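Side-chain contact in 2,3-dihydroxybenzoate-AMP ligase (Mycobacterium smegmatis, PDB 5KEI), which belongs to the ANL superfamily of AMP-binding enzymes, with a large N-terminal region and a smaller C-terminal domain: residues A138-A143 with P220-R225. Numbering follows the deposited sequence.
Sequences AEVSSA and PKLIPR
With CG anti to its carbonyl carbon (chi1 -61°) and the chain then extended at chi2 176°, Leu222 sends its CD1 methyl to Val140 and Ser141; Val140 answers with CG1, placed anti to the backbone N (chi1 174°). The Val140 and Leu222 side chains run antiparallel past each other, side by side, and the CG1 methyl of Val140 lies 3.7 Å from CD1 of Leu222. The same CD1 also touches CB of Val140 and sits 3.9 Å from CB of Ser141, so one leucine methyl rests against two consecutive residues in the last turn of helix 131-141. The contact between the segments is apolar; Ser141 contributes its CB, while its OG is bonded back to the carbonyl of Phe137 one turn earlier and, weakly, to the backbone N of Ala143. Both Leu222 and Ser141 are buried, and Ser141 also packs on Leu99 of strand 97-101 and Leu210 of strand 207-212. Strand 222-226 pairs antiparallel with strand 207-212 at the margin of a mixed sheet whose central strands run parallel. The arrangement is thus a helix end laid over an edge strand, layered alpha/beta packing within the AMP-binding region of an ANL-superfamily enzyme.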
ATOM      1  N   ALA A 138       9.139 -12.124   3.754  1.00 38.61           N
ATOM      2  CA  ALA A 138       9.950 -12.603   4.886  1.00 39.76           C
ATOM      3  C   ALA A 138      11.419 -12.232   4.736  1.00 38.43           C
ATOM      4  O   ALA A 138      12.048 -11.742   5.681  1.00 36.87           O
ATOM      5  CB  ALA A 138       9.816 -14.119   5.042  1.00 42.81           C
ATOM      6  N   GLU A 139      11.954 -12.481   3.542  1.00 39.26           N
ATOM      7  CA  GLU A 139      13.322 -12.111   3.197  1.00 38.85           C
ATOM      8  C   GLU A 139      13.582 -10.609   3.290  1.00 36.12           C
ATOM      9  O   GLU A 139      14.604 -10.190   3.830  1.00 39.55           O
ATOM     10  CB  GLU A 139      13.656 -12.603   1.785  1.00 43.16           C
ATOM     11  CG  GLU A 139      15.062 -13.157   1.634  1.00 53.99           C
ATOM     12  CD  GLU A 139      15.132 -14.320   0.647  1.00 69.75           C
ATOM     13  OE1 GLU A 139      14.395 -14.311  -0.371  1.00 64.33           O
ATOM     14  OE2 GLU A 139      15.928 -15.254   0.901  1.00 78.60           O
ATOM     15  N   VAL A 140      12.669  -9.796   2.766  1.00 36.84           N
ATOM     16  CA  VAL A 140      12.891  -8.351   2.752  1.00 36.51           C
ATOM     17  C   VAL A 140      12.780  -7.767   4.175  1.00 34.72           C
ATOM     18  O   VAL A 140      13.563  -6.894   4.562  1.00 34.28           O
ATOM     19  CB  VAL A 140      11.905  -7.641   1.787  1.00 35.25           C
ATOM     20  CG1 VAL A 140      12.043  -6.123   1.881  1.00 34.14           C
ATOM     21  CG2 VAL A 140      12.144  -8.092   0.343  1.00 32.95           C
ATOM     22  N   SER A 141      11.837  -8.285   4.961  1.00 33.64           N
ATOM     23  CA  SER A 141      11.539  -7.734   6.280  1.00 35.41           C
ATOM     24  C   SER A 141      12.324  -8.369   7.428  1.00 34.79           C
ATOM     25  O   SER A 141      12.272  -7.864   8.554  1.00 33.93           O
ATOM     26  CB  SER A 141      10.040  -7.867   6.588  1.00 28.63           C
ATOM     27  OG  SER A 141       9.620  -9.221   6.548  1.00 29.07           O
ATOM     28  N   SER A 142      13.021  -9.472   7.158  1.00 34.50           N
ATOM     29  CA  SER A 142      13.643 -10.262   8.234  1.00 35.45           C
ATOM     30  C   SER A 142      12.600 -10.649   9.279  1.00 31.69           C
ATOM     31  O   SER A 142      12.886 -10.659  10.472  1.00 35.33           O
ATOM     32  CB  SER A 142      14.794  -9.495   8.907  1.00 28.69           C
ATOM     33  OG  SER A 142      15.820  -9.198   7.973  1.00 35.26           O
ATOM     34  N   ALA A 143      11.391 -10.952   8.818  1.00 33.52           N
ATOM     35  CA  ALA A 143      10.305 -11.358   9.701  1.00 33.52           C
ATOM     36  C   ALA A 143      10.731 -12.484  10.636  1.00 33.62           C
ATOM     37  O   ALA A 143      11.478 -13.382  10.246  1.00 38.05           O
ATOM     38  CB  ALA A 143       9.087 -11.782   8.885  1.00 33.66           C
ATOM     39  N   PRO A 220       6.984  -7.695  -5.475  1.00 63.72           N
ATOM     40  CA  PRO A 220       6.274  -6.677  -4.694  1.00 52.28           C
ATOM     41  C   PRO A 220       7.219  -6.039  -3.677  1.00 45.08           C
ATOM     42  O   PRO A 220       8.185  -6.668  -3.242  1.00 49.47           O
ATOM     43  CB  PRO A 220       5.153  -7.470  -4.005  1.00 57.46           C
ATOM     44  CG  PRO A 220       4.997  -8.710  -4.809  1.00 51.79           C
ATOM     45  CD  PRO A 220       6.383  -9.029  -5.312  1.00 63.12           C
ATOM     46  N   LYS A 221       6.961  -4.792  -3.321  1.00 40.81           N
ATOM     47  CA  LYS A 221       7.847  -4.079  -2.414  1.00 36.12           C
ATOM     48  C   LYS A 221       7.151  -3.805  -1.089  1.00 34.56           C
ATOM     49  O   LYS A 221       5.924  -3.900  -0.998  1.00 31.34           O
ATOM     50  CB  LYS A 221       8.343  -2.787  -3.067  1.00 28.99           C
ATOM     51  CG  LYS A 221       9.269  -3.044  -4.257  1.00 36.27           C
ATOM     52  CD  LYS A 221       9.368  -1.844  -5.185  1.00 36.70           C
ATOM     53  CE  LYS A 221       8.823  -2.183  -6.580  1.00 43.51           C
ATOM     54  NZ  LYS A 221       8.970  -1.043  -7.534  1.00 52.56           N
ATOM     55  N   LEU A 222       7.944  -3.515  -0.061  1.00 26.47           N
ATOM     56  CA  LEU A 222       7.410  -3.142   1.238  1.00 29.40           C
ATOM     57  C   LEU A 222       7.579  -1.638   1.468  1.00 28.56           C
ATOM     58  O   LEU A 222       8.629  -1.047   1.201  1.00 28.51           O
ATOM     59  CB  LEU A 222       8.080  -3.942   2.367  1.00 30.14           C
ATOM     60  CG  LEU A 222       7.894  -5.458   2.284  1.00 28.08           C
ATOM     61  CD1 LEU A 222       8.661  -6.194   3.372  1.00 29.34           C
ATOM     62  CD2 LEU A 222       6.411  -5.823   2.304  1.00 28.05           C
ATOM     63  N   ILE A 223       6.517  -1.032   1.971  1.00 25.63           N
ATOM     64  CA  ILE A 223       6.459   0.406   2.151  1.00 27.84           C
ATOM     65  C   ILE A 223       6.433   0.730   3.628  1.00 25.55           C
ATOM     66  O   ILE A 223       5.484   0.347   4.331  1.00 25.18           O
ATOM     67  CB  ILE A 223       5.206   0.992   1.456  1.00 25.75           C
ATOM     68  CG1 ILE A 223       5.311   0.790  -0.061  1.00 28.22           C
ATOM     69  CG2 ILE A 223       5.042   2.455   1.790  1.00 25.28           C
ATOM     70  CD1 ILE A 223       3.986   0.875  -0.792  1.00 25.19           C
ATOM     71  N   PRO A 224       7.471   1.428   4.118  1.00 29.29           N
ATOM     72  CA  PRO A 224       7.483   1.754   5.551  1.00 29.68           C
ATOM     73  C   PRO A 224       6.647   3.005   5.834  1.00 29.99           C
ATOM     74  O   PRO A 224       6.806   4.049   5.191  1.00 34.13           O
ATOM     75  CB  PRO A 224       8.963   1.981   5.849  1.00 25.61           C
ATOM     76  CG  PRO A 224       9.516   2.494   4.561  1.00 30.51           C
ATOM     77  CD  PRO A 224       8.693   1.886   3.440  1.00 31.31           C
ATOM     78  N   ARG A 225       5.712   2.887   6.762  1.00 28.49           N
ATOM     79  CA  ARG A 225       4.963   4.068   7.160  1.00 32.22           C
ATOM     80  C   ARG A 225       5.345   4.330   8.599  1.00 27.42           C
ATOM     81  O   ARG A 225       5.311   3.429   9.443  1.00 28.36           O
ATOM     82  CB  ARG A 225       3.452   3.876   6.983  1.00 27.08           C
ATOM     83  CG  ARG A 225       3.027   3.375   5.588  1.00 27.99           C
ATOM     84  CD  ARG A 225       3.154   4.440   4.485  1.00 29.84           C
ATOM     85  NE  ARG A 225       2.460   5.668   4.880  1.00 36.04           N
ATOM     86  CZ  ARG A 225       1.299   6.095   4.391  1.00 26.32           C
ATOM     87  NH1 ARG A 225       0.674   5.427   3.430  1.00 23.95           N
ATOM     88  NH2 ARG A 225       0.784   7.217   4.856  1.00 28.35           N
TER